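Local coordinates for protein DNA fragmentation factor subunit beta (Mus musculus, PDB 1V0D) that fragments DNA and brings about chromatin condensation during apoptosis, as the caspase-activated nuclease of the cell-death pathway, at residues P142-G147 and G157-S162; G101-A106 and H128-I133; S165-Y170 and G207-R212. One frame throughout, in Å; residues are numbered along the deposited sequence.

Contact 1: residues P142-G147 and G157-S162; sequences PSWFEG and GYLRYS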
loop_
_atom_site.group_PDB
_atom_site.type_symbol
_atom_site.label_atom_id
_atom_site.label_comp_id
_atom_site.label_asym_id
_atom_site.label_seq_id
_atom_site.Cartn_x
_atom_site.Cartn_y
_atom_site.Cartn_z
ATOM N N PRO A 142 17.338 11.714 -12.410
ATOM C CA PRO A 142 17.821 10.942 -11.261
ATOM C C PRO A 142 16.894 10.968 -10.044
ATOM O O PRO A 142 16.887 10.034 -9.240
ATOM C CB PRO A 142 19.178 11.576 -10.981
ATOM C CG PRO A 142 18.932 13.016 -11.329
ATOM C CD PRO A 142 18.189 12.897 -12.636
ATOM N N SER A 143 16.112 12.037 -9.916
ATOM C CA SER A 143 15.194 12.173 -8.796
ATOM C C SER A 143 14.324 10.916 -8.658
ATOM O O SER A 143 14.188 10.343 -7.570
ATOM C CB SER A 143 14.320 13.404 -9.001
ATOM O OG SER A 143 13.772 13.836 -7.768
ATOM N N TRP A 144 13.740 10.501 -9.779
ATOM C CA TRP A 144 12.905 9.310 -9.849
ATOM C C TRP A 144 13.604 8.134 -9.159
ATOM O O TRP A 144 13.021 7.486 -8.292
ATOM C CB TRP A 144 12.665 8.940 -11.318
ATOM C CG TRP A 144 11.542 7.955 -11.583
ATOM C CD1 TRP A 144 10.214 8.252 -11.778
ATOM C CD2 TRP A 144 11.659 6.529 -11.738
ATOM N NE1 TRP A 144 9.507 7.101 -12.051
ATOM C CE2 TRP A 144 10.364 6.031 -12.032
ATOM C CE3 TRP A 144 12.731 5.622 -11.656
ATOM C CZ2 TRP A 144 10.114 4.672 -12.246
ATOM C CZ3 TRP A 144 12.480 4.262 -11.869
ATOM C CH2 TRP A 144 11.181 3.805 -12.160
ATOM N N PHE A 145 14.857 7.879 -9.534
ATOM C CA PHE A 145 15.623 6.752 -8.994
ATOM C C PHE A 145 16.098 6.775 -7.545
ATOM O O PHE A 145 16.799 5.852 -7.120
ATOM C CB PHE A 145 16.841 6.481 -9.878
ATOM C CG PHE A 145 16.498 6.149 -11.301
ATOM C CD1 PHE A 145 16.027 7.135 -12.165
ATOM C CD2 PHE A 145 16.650 4.850 -11.778
ATOM C CE1 PHE A 145 15.715 6.831 -13.486
ATOM C CE2 PHE A 145 16.341 4.534 -13.097
ATOM C CZ PHE A 145 15.873 5.525 -13.952
ATOM N N GLU A 146 15.737 7.798 -6.781
ATOM C CA GLU A 146 16.174 7.864 -5.385
ATOM C C GLU A 146 15.813 6.645 -4.547
ATOM O O GLU A 146 14.640 6.390 -4.270
ATOM C CB GLU A 146 15.598 9.096 -4.695
ATOM C CG GLU A 146 16.268 10.398 -5.072
ATOM C CD GLU A 146 15.604 11.586 -4.399
ATOM O OE1 GLU A 146 15.499 11.569 -3.146
ATOM O OE2 GLU A 146 15.189 12.526 -5.126
ATOM N N GLY A 147 16.823 5.894 -4.134
ATOM C CA GLY A 147 16.560 4.739 -3.301
ATOM C C GLY A 147 16.700 3.417 -4.010
ATOM O O GLY A 147 16.716 2.356 -3.376
ATOM N N GLY A 157 13.305 -0.380 -17.297
ATOM C CA GLY A 157 14.060 -1.484 -16.746
ATOM C C GLY A 157 13.701 -1.799 -15.320
ATOM O O GLY A 157 13.556 -2.961 -14.959
ATOM N N TYR A 158 13.560 -0.772 -14.496
ATOM C CA TYR A 158 13.226 -1.010 -13.106
ATOM C C TYR A 158 11.821 -1.584 -13.001
ATOM O O TYR A 158 11.618 -2.607 -12.345
ATOM C CB TYR A 158 13.321 0.275 -12.284
ATOM C CG TYR A 158 12.810 0.083 -10.875
ATOM C CD1 TYR A 158 13.497 -0.719 -9.961
ATOM C CD2 TYR A 158 11.596 0.642 -10.473
ATOM C CE1 TYR A 158 12.976 -0.964 -8.680
ATOM C CE2 TYR A 158 11.071 0.404 -9.200
ATOM C CZ TYR A 158 11.762 -0.396 -8.315
ATOM O OH TYR A 158 11.231 -0.626 -7.076
ATOM N N LEU A 159 10.855 -0.927 -13.644
ATOM C CA LEU A 159 9.468 -1.387 -13.618
ATOM C C LEU A 159 9.332 -2.811 -14.162
ATOM O O LEU A 159 8.507 -3.595 -13.692
ATOM C CB LEU A 159 8.587 -0.420 -14.403
ATOM C CG LEU A 159 7.675 0.458 -13.539
ATOM C CD1 LEU A 159 8.368 0.881 -12.256
ATOM C CD2 LEU A 159 7.262 1.674 -14.330
ATOM N N ARG A 160 10.154 -3.148 -15.147
ATOM C CA ARG A 160 10.137 -4.486 -15.714
ATOM C C ARG A 160 10.522 -5.436 -14.583
ATOM O O ARG A 160 9.823 -6.413 -14.301
ATOM C CB ARG A 160 11.152 -4.579 -16.852
ATOM C CG ARG A 160 11.044 -5.827 -17.694
ATOM C CD ARG A 160 12.012 -5.747 -18.853
ATOM N NE ARG A 160 11.971 -4.424 -19.474
ATOM C CZ ARG A 160 13.002 -3.860 -20.103
ATOM N NH1 ARG A 160 14.163 -4.506 -20.198
ATOM N NH2 ARG A 160 12.884 -2.642 -20.622
ATOM N N TYR A 161 11.640 -5.129 -13.937
ATOM C CA TYR A 161 12.153 -5.913 -12.814
ATOM C C TYR A 161 11.086 -6.048 -11.722
ATOM O O TYR A 161 10.872 -7.117 -11.157
ATOM C CB TYR A 161 13.388 -5.217 -12.214
ATOM C CG TYR A 161 13.803 -5.772 -10.873
ATOM C CD1 TYR A 161 14.612 -6.905 -10.789
ATOM C CD2 TYR A 161 13.336 -5.197 -9.685
ATOM C CE1 TYR A 161 14.950 -7.466 -9.548
ATOM C CE2 TYR A 161 13.664 -5.747 -8.434
ATOM C CZ TYR A 161 14.472 -6.883 -8.373
ATOM O OH TYR A 161 14.812 -7.435 -7.149
ATOM N N SER A 162 10.439 -4.933 -11.414
ATOM C CA SER A 162 9.418 -4.908 -10.392
ATOM C C SER A 162 8.313 -5.912 -10.687
ATOM O O SER A 162 7.910 -6.673 -9.807
ATOM C CB SER A 162 8.826 -3.512 -10.298
ATOM O OG SER A 162 7.719 -3.520 -9.424
#
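Trp144 reaches across to Tyr158 and Leu159 with the far end of its six-membered ring. CH2, the outermost carbon of the indole, lies 3.6 Å from Tyr158 CD2, while its neighbour CZ3 leans on the same residue 4.1 Å from Tyr158 CB. The two rings are strongly tilted, with their planes at 81° and their centroids 5.9 Å apart, yet neither ring stands squarely over the other, so the pair is an oblique aromatic contact. Leu159 meets the tryptophan differently: its CD1 methyl sits at the indole edge, close to the ring plane, 4.1 Å from Trp144 CH2. One large ring is thus touched by an aromatic and a branched aliphatic side chain from successive helical positions. With Tyr158 CG opposite the backbone N (chi1 173°) and beside the carbonyl carbon, CD2 is brought to the indole, while CB, already pointing at the loop, touches it too.

In the fold, this contact is a helix-to-loop packing: Trp144 belongs to a type I beta turn running from Ser143 to Glu146, in the connection that leads into helix 155-175, and it docks against the first turns of that helix. The turn is closed by the Glu146 N to Ser143 O bond, and the hydroxyl of Ser143 adds a hydrogen bond to Glu146 OE2. Phe145, the next residue of the turn, lies beneath the indole edge, with Trp144 CE3 3.6 Å above the centre of its ring.

A tryptophan suits a buried place of this kind, where a broad apolar surface is wanted but one N-H must still be satisfied. NE1 gives its hydrogen to Pro246 O, and Lys155 and Arg253 make cation-pi contacts with the same indole.

Contact 2: residues G101-A106 and H128-I133; sequences GVIQAA and HVSQNI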
loop_
_atom_site.group_PDB
_atom_site.type_symbol
_atom_site.label_atom_id
_atom_site.label_comp_id
_atom_site.label_asym_id
_atom_site.label_seq_id
_atom_site.Cartn_x
_atom_site.Cartn_y
_atom_site.Cartn_z
ATOM N N GLY A 101 6.266 29.266 -13.867
ATOM C CA GLY A 101 6.583 29.791 -12.553
ATOM C C GLY A 101 5.490 29.370 -11.597
ATOM O O GLY A 101 5.448 29.798 -10.444
ATOM N N VAL A 102 4.597 28.521 -12.097
ATOM C CA VAL A 102 3.486 28.006 -11.313
ATOM C C VAL A 102 4.013 27.048 -10.245
ATOM O O VAL A 102 3.524 27.037 -9.114
ATOM C CB VAL A 102 2.480 27.265 -12.214
ATOM C CG1 VAL A 102 1.242 26.897 -11.420
ATOM C CG2 VAL A 102 2.116 28.137 -13.403
ATOM N N ILE A 103 5.014 26.251 -10.610
ATOM C CA ILE A 103 5.626 25.304 -9.682
ATOM C C ILE A 103 6.262 26.078 -8.527
ATOM O O ILE A 103 6.095 25.727 -7.359
ATOM C CB ILE A 103 6.725 24.464 -10.376
ATOM C CG1 ILE A 103 6.120 23.661 -11.531
ATOM C CG2 ILE A 103 7.393 23.541 -9.368
ATOM C CD1 ILE A 103 7.125 22.811 -12.288
ATOM N N GLN A 104 6.990 27.137 -8.873
ATOM C CA GLN A 104 7.656 27.980 -7.888
ATOM C C GLN A 104 6.642 28.866 -7.169
ATOM O O GLN A 104 7.003 29.652 -6.295
ATOM C CB GLN A 104 8.712 28.841 -8.569
ATOM N N ALA A 105 5.374 28.731 -7.546
ATOM C CA ALA A 105 4.299 29.511 -6.943
ATOM C C ALA A 105 3.566 28.680 -5.897
ATOM O O ALA A 105 3.466 29.074 -4.731
ATOM C CB ALA A 105 3.324 29.972 -8.018
ATOM N N ALA A 106 3.054 27.529 -6.325
ATOM C CA ALA A 106 2.328 26.626 -5.440
ATOM C C ALA A 106 3.167 26.283 -4.217
ATOM O O ALA A 106 2.644 26.175 -3.105
ATOM C CB ALA A 106 1.956 25.354 -6.184
ATOM N N HIS A 128 1.140 16.589 -8.884
ATOM C CA HIS A 128 0.649 16.429 -10.244
ATOM C C HIS A 128 1.514 17.124 -11.281
ATOM O O HIS A 128 1.735 16.593 -12.369
ATOM C CB HIS A 128 -0.778 16.957 -10.334
ATOM C CG HIS A 128 -1.426 16.721 -11.658
ATOM N ND1 HIS A 128 -1.002 17.335 -12.816
ATOM C CD2 HIS A 128 -2.476 15.940 -12.009
ATOM C CE1 HIS A 128 -1.762 16.944 -13.824
ATOM N NE2 HIS A 128 -2.664 16.097 -13.361
ATOM N N VAL A 129 2.012 18.306 -10.939
ATOM C CA VAL A 129 2.836 19.074 -11.860
ATOM C C VAL A 129 4.323 18.724 -11.830
ATOM O O VAL A 129 4.941 18.622 -12.881
ATOM C CB VAL A 129 2.663 20.581 -11.617
ATOM C CG1 VAL A 129 3.553 21.363 -12.553
ATOM C CG2 VAL A 129 1.211 20.967 -11.838
ATOM N N SER A 130 4.897 18.552 -10.640
ATOM C CA SER A 130 6.316 18.200 -10.516
ATOM C C SER A 130 6.517 16.810 -11.090
ATOM O O SER A 130 6.859 15.876 -10.368
ATOM C CB SER A 130 6.755 18.181 -9.045
ATOM O OG SER A 130 6.785 19.478 -8.473
ATOM N N GLN A 131 6.309 16.672 -12.390
ATOM C CA GLN A 131 6.443 15.379 -13.037
ATOM C C GLN A 131 7.311 15.416 -14.294
ATOM O O GLN A 131 7.417 16.444 -14.962
ATOM C CB GLN A 131 5.039 14.847 -13.362
ATOM C CG GLN A 131 4.908 14.116 -14.688
ATOM C CD GLN A 131 4.922 15.052 -15.887
ATOM O OE1 GLN A 131 4.110 15.977 -15.973
ATOM N NE2 GLN A 131 5.842 14.811 -16.822
ATOM N N ASN A 132 7.935 14.287 -14.610
ATOM C CA ASN A 132 8.765 14.200 -15.801
ATOM C C ASN A 132 8.656 12.819 -16.453
ATOM O O ASN A 132 9.618 12.040 -16.500
ATOM C CB ASN A 132 10.215 14.513 -15.462
ATOM C CG ASN A 132 11.091 14.577 -16.693
ATOM O OD1 ASN A 132 10.598 14.519 -17.826
ATOM N ND2 ASN A 132 12.394 14.700 -16.483
ATOM N N ILE A 133 7.458 12.538 -16.961
ATOM C CA ILE A 133 7.139 11.274 -17.616
ATOM C C ILE A 133 8.045 10.964 -18.803
ATOM O O ILE A 133 8.504 9.832 -18.975
ATOM C CB ILE A 133 5.698 11.289 -18.124
ATOM C CG1 ILE A 133 4.745 11.513 -16.959
ATOM C CG2 ILE A 133 5.386 9.993 -18.832
ATOM C CD1 ILE A 133 3.307 11.691 -17.394
#
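Ile103, near the start of helix 103-111, and Val129, in the last turn of helix 116-129, bring the two backbones to within 7.2 Å of each other, measured between their CA atoms. These helices follow one another in the chain, and the contact joins the beginning of the first to the end of the second, consistent with the open end of a helical hairpin, away from the link between the helices. Both side chains leave the backbone toward the partner segment, and they cross at a slant.

The touching surface of Ile103 is its longer branch. CG1 is 3.6 Å from Val129 CG1, and the terminal Ile103 CD1 remains 3.9 Å from that same methyl, so one valine methyl lies along two successive carbons of the isoleucine. The extended CG1-CD1 branch (chi2 179°) lets both carbons share the contact. On the other residue, chi1 of 178° places CG1 opposite the backbone N, making it the methyl that meets the isoleucine. Beta-branched residues fit here because their apolar bulk starts close to the backbone and fills the short distance between the helices. No hydrogen bond crosses between the segments; apolar packing carries the contact. Val129 also touches Pro98 in the loop leading into helix 103-111.

This helical part of the chain faces the second subunit, where Ala105 packs on Val85 and His128 on Leu121 of that other copy of the protein, so residues of these helices take part in the interface between the two subunits.

At Ser130 the chain leaves helical angles and bends in an inverse gamma turn centred on this residue. A serine is at home at such a partly exposed helix end, since its hydroxyl can turn back to the preceding turn: Ser130 OG makes a weak hydrogen bond to Leu126 O and stands 4.2 Å from Ile103 CG2.

Contact 3: residues S165-Y170 and G207-R212; sequences SRIRGY and GSYFDR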
loop_
_atom_site.group_PDB
_atom_site.type_symbol
_atom_site.label_atom_id
_atom_site.label_comp_id
_atom_site.label_asym_id
_atom_site.label_seq_id
_atom_site.Cartn_x
_atom_site.Cartn_y
_atom_site.Cartn_z
ATOM N N SER A 165 9.215 -9.482 -10.297
ATOM C CA SER A 165 9.285 -9.848 -8.899
ATOM C C SER A 165 7.953 -10.334 -8.363
ATOM O O SER A 165 7.894 -11.345 -7.658
ATOM C CB SER A 165 9.772 -8.659 -8.086
ATOM O OG SER A 165 11.039 -8.238 -8.567
ATOM N N ARG A 166 6.881 -9.620 -8.685
ATOM C CA ARG A 166 5.575 -10.025 -8.199
ATOM C C ARG A 166 5.302 -11.416 -8.728
ATOM O O ARG A 166 4.905 -12.317 -7.987
ATOM C CB ARG A 166 4.489 -9.086 -8.703
ATOM C CG ARG A 166 4.776 -7.624 -8.487
ATOM C CD ARG A 166 3.568 -6.799 -8.877
ATOM N NE ARG A 166 3.761 -5.373 -8.632
ATOM C CZ ARG A 166 2.771 -4.558 -8.291
ATOM N NH1 ARG A 166 1.544 -5.054 -8.164
ATOM N NH2 ARG A 166 3.004 -3.263 -8.065
ATOM N N ILE A 167 5.540 -11.590 -10.019
ATOM C CA ILE A 167 5.284 -12.862 -10.661
ATOM C C ILE A 167 6.186 -13.979 -10.179
ATOM O O ILE A 167 5.752 -15.128 -10.071
ATOM C CB ILE A 167 5.340 -12.687 -12.186
ATOM C CG1 ILE A 167 4.071 -11.954 -12.618
ATOM C CG2 ILE A 167 5.462 -14.026 -12.895
ATOM C CD1 ILE A 167 4.092 -11.500 -14.042
ATOM N N ARG A 168 7.432 -13.648 -9.866
ATOM C CA ARG A 168 8.361 -14.652 -9.363
ATOM C C ARG A 168 7.880 -14.986 -7.963
ATOM O O ARG A 168 8.061 -16.103 -7.476
ATOM C CB ARG A 168 9.764 -14.082 -9.302
ATOM C CG ARG A 168 10.825 -15.058 -9.720
ATOM C CD ARG A 168 12.021 -14.294 -10.228
ATOM N NE ARG A 168 13.077 -15.167 -10.721
ATOM C CZ ARG A 168 14.064 -14.739 -11.498
ATOM N NH1 ARG A 168 14.106 -13.458 -11.852
ATOM N NH2 ARG A 168 14.999 -15.584 -11.924
ATOM N N GLY A 169 7.261 -13.996 -7.325
ATOM C CA GLY A 169 6.718 -14.181 -5.994
ATOM C C GLY A 169 5.581 -15.183 -6.047
ATOM O O GLY A 169 5.445 -16.026 -5.165
ATOM N N TYR A 170 4.755 -15.099 -7.085
ATOM C CA TYR A 170 3.656 -16.039 -7.228
ATOM C C TYR A 170 4.238 -17.450 -7.458
ATOM O O TYR A 170 3.690 -18.436 -6.951
ATOM C CB TYR A 170 2.723 -15.644 -8.392
ATOM C CG TYR A 170 2.117 -14.252 -8.292
ATOM C CD1 TYR A 170 1.862 -13.663 -7.047
ATOM C CD2 TYR A 170 1.774 -13.528 -9.438
ATOM C CE1 TYR A 170 1.292 -12.403 -6.948
ATOM C CE2 TYR A 170 1.195 -12.250 -9.338
ATOM C CZ TYR A 170 0.964 -11.706 -8.091
ATOM O OH TYR A 170 0.413 -10.454 -7.960
ATOM N N GLY A 207 7.693 -9.630 -17.160
ATOM C CA GLY A 207 8.031 -8.293 -16.685
ATOM C C GLY A 207 7.611 -7.270 -17.722
ATOM O O GLY A 207 7.492 -6.071 -17.460
ATOM N N SER A 208 7.388 -7.773 -18.927
ATOM C CA SER A 208 6.957 -6.968 -20.054
ATOM C C SER A 208 5.670 -6.201 -19.733
ATOM O O SER A 208 5.427 -5.113 -20.251
ATOM C CB SER A 208 6.750 -7.892 -21.248
ATOM O OG SER A 208 5.920 -7.280 -22.203
ATOM N N TYR A 209 4.847 -6.768 -18.860
ATOM C CA TYR A 209 3.597 -6.121 -18.493
ATOM C C TYR A 209 3.748 -4.687 -17.996
ATOM O O TYR A 209 2.872 -3.866 -18.241
ATOM C CB TYR A 209 2.857 -6.927 -17.415
ATOM C CG TYR A 209 2.250 -8.229 -17.884
ATOM C CD1 TYR A 209 1.915 -8.430 -19.221
ATOM C CD2 TYR A 209 1.970 -9.253 -16.978
ATOM C CE1 TYR A 209 1.315 -9.621 -19.643
ATOM C CE2 TYR A 209 1.369 -10.445 -17.392
ATOM C CZ TYR A 209 1.048 -10.619 -18.721
ATOM O OH TYR A 209 0.459 -11.787 -19.131
ATOM N N PHE A 210 4.841 -4.379 -17.300
ATOM C CA PHE A 210 5.018 -3.029 -16.754
ATOM C C PHE A 210 5.856 -2.060 -17.553
ATOM O O PHE A 210 5.851 -0.869 -17.254
ATOM C CB PHE A 210 5.612 -3.072 -15.343
ATOM C CG PHE A 210 4.645 -3.496 -14.279
ATOM C CD1 PHE A 210 3.343 -3.875 -14.599
ATOM C CD2 PHE A 210 5.047 -3.544 -12.947
ATOM C CE1 PHE A 210 2.466 -4.297 -13.609
ATOM C CE2 PHE A 210 4.176 -3.964 -11.953
ATOM C CZ PHE A 210 2.884 -4.343 -12.285
ATOM N N ASP A 211 6.579 -2.531 -18.562
ATOM C CA ASP A 211 7.414 -1.594 -19.294
ATOM C C ASP A 211 6.883 -1.095 -20.632
ATOM O O ASP A 211 6.611 -1.871 -21.552
ATOM C CB ASP A 211 8.847 -2.158 -19.404
ATOM C CG ASP A 211 9.275 -2.470 -20.823
ATOM O OD1 ASP A 211 9.107 -3.630 -21.246
ATOM O OD2 ASP A 211 9.795 -1.559 -21.506
ATOM N N ARG A 212 6.695 0.223 -20.707
ATOM C CA ARG A 212 6.227 0.857 -21.924
ATOM C C ARG A 212 7.286 0.527 -22.958
ATOM O O ARG A 212 8.305 -0.087 -22.641
ATOM C CB ARG A 212 6.108 2.371 -21.719
ATOM C CG ARG A 212 7.348 3.053 -21.130
ATOM C CD ARG A 212 7.087 4.544 -20.823
ATOM N NE ARG A 212 8.301 5.261 -20.418
ATOM C CZ ARG A 212 8.327 6.515 -19.963
ATOM N NH1 ARG A 212 7.205 7.218 -19.841
ATOM N NH2 ARG A 212 9.485 7.076 -19.639
#
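Helix 155-175, the long helix through the middle of the nuclease chain, is met here by a short 3-10 segment and the loop after it, with Arg166 and Ile167 on the helix touching Phe210 and Tyr209 in turn. The arginine presents a face and the phenylalanine an edge. Phe210 CE2 lies over one face of the guanidinium, 3.6 Å from Arg166 NE, and Phe210 CZ is 3.9 Å above the guanidinium plane, toward its rim. With the two planes 83° apart, the aryl C-H edge is directed at the flat cation, unlike the parallel laying of a guanidinium on a ring face. An extended chain from CG to NE (chi2 -174°, chi3 177°) carries the group out to this ring.

An arginine suits the spot because it can offer the flat face of its guanidinium to a ring edge while its N-H groups bond in their own plane: Arg166 NH1 donates to Trp259 O. Ile167 supplies a purely apolar contact, its CD1 methyl 4.3 Å from Tyr209 CD2. Tyrosine combines that apolar ring with a polar tip, whose OH is hydrogen-bonded to the backbone N of Ala297.

Phe210 also meets Phe256 edge-to-face, next to helix 250-255. Trp259 directly precedes strand 260-263, whose Asp262 binds magnesium together with His308, and the side chain of Arg166 lies about 10 Å from that ion. One turn further along helix 155-175, Tyr170 packs edge-to-face with His263 of the same strand.

In the fold
Contacts 1 and 3 are buried and share helix 155-175: loop 142-147 packs near its start and segment 207-212 further along. They also touch directly, through the carbonyl O of Leu159 against Phe210 CB and a long, weak ion pair between Arg160 and Asp211. Contact 2 is only partly buried, lies farther from the centre of the chain and uses the earlier helices beside the second subunit. Its aliphatic packing contrasts with the aromatic and aliphatic surfaces of contact 1 and the cation-bearing contact 3. Although the centres of contacts 2 and 3 are 31 Å apart, a probable hydrogen bond from Arg212 NH2 to Ile133 O joins the last residues of segments 128-133 and 207-212.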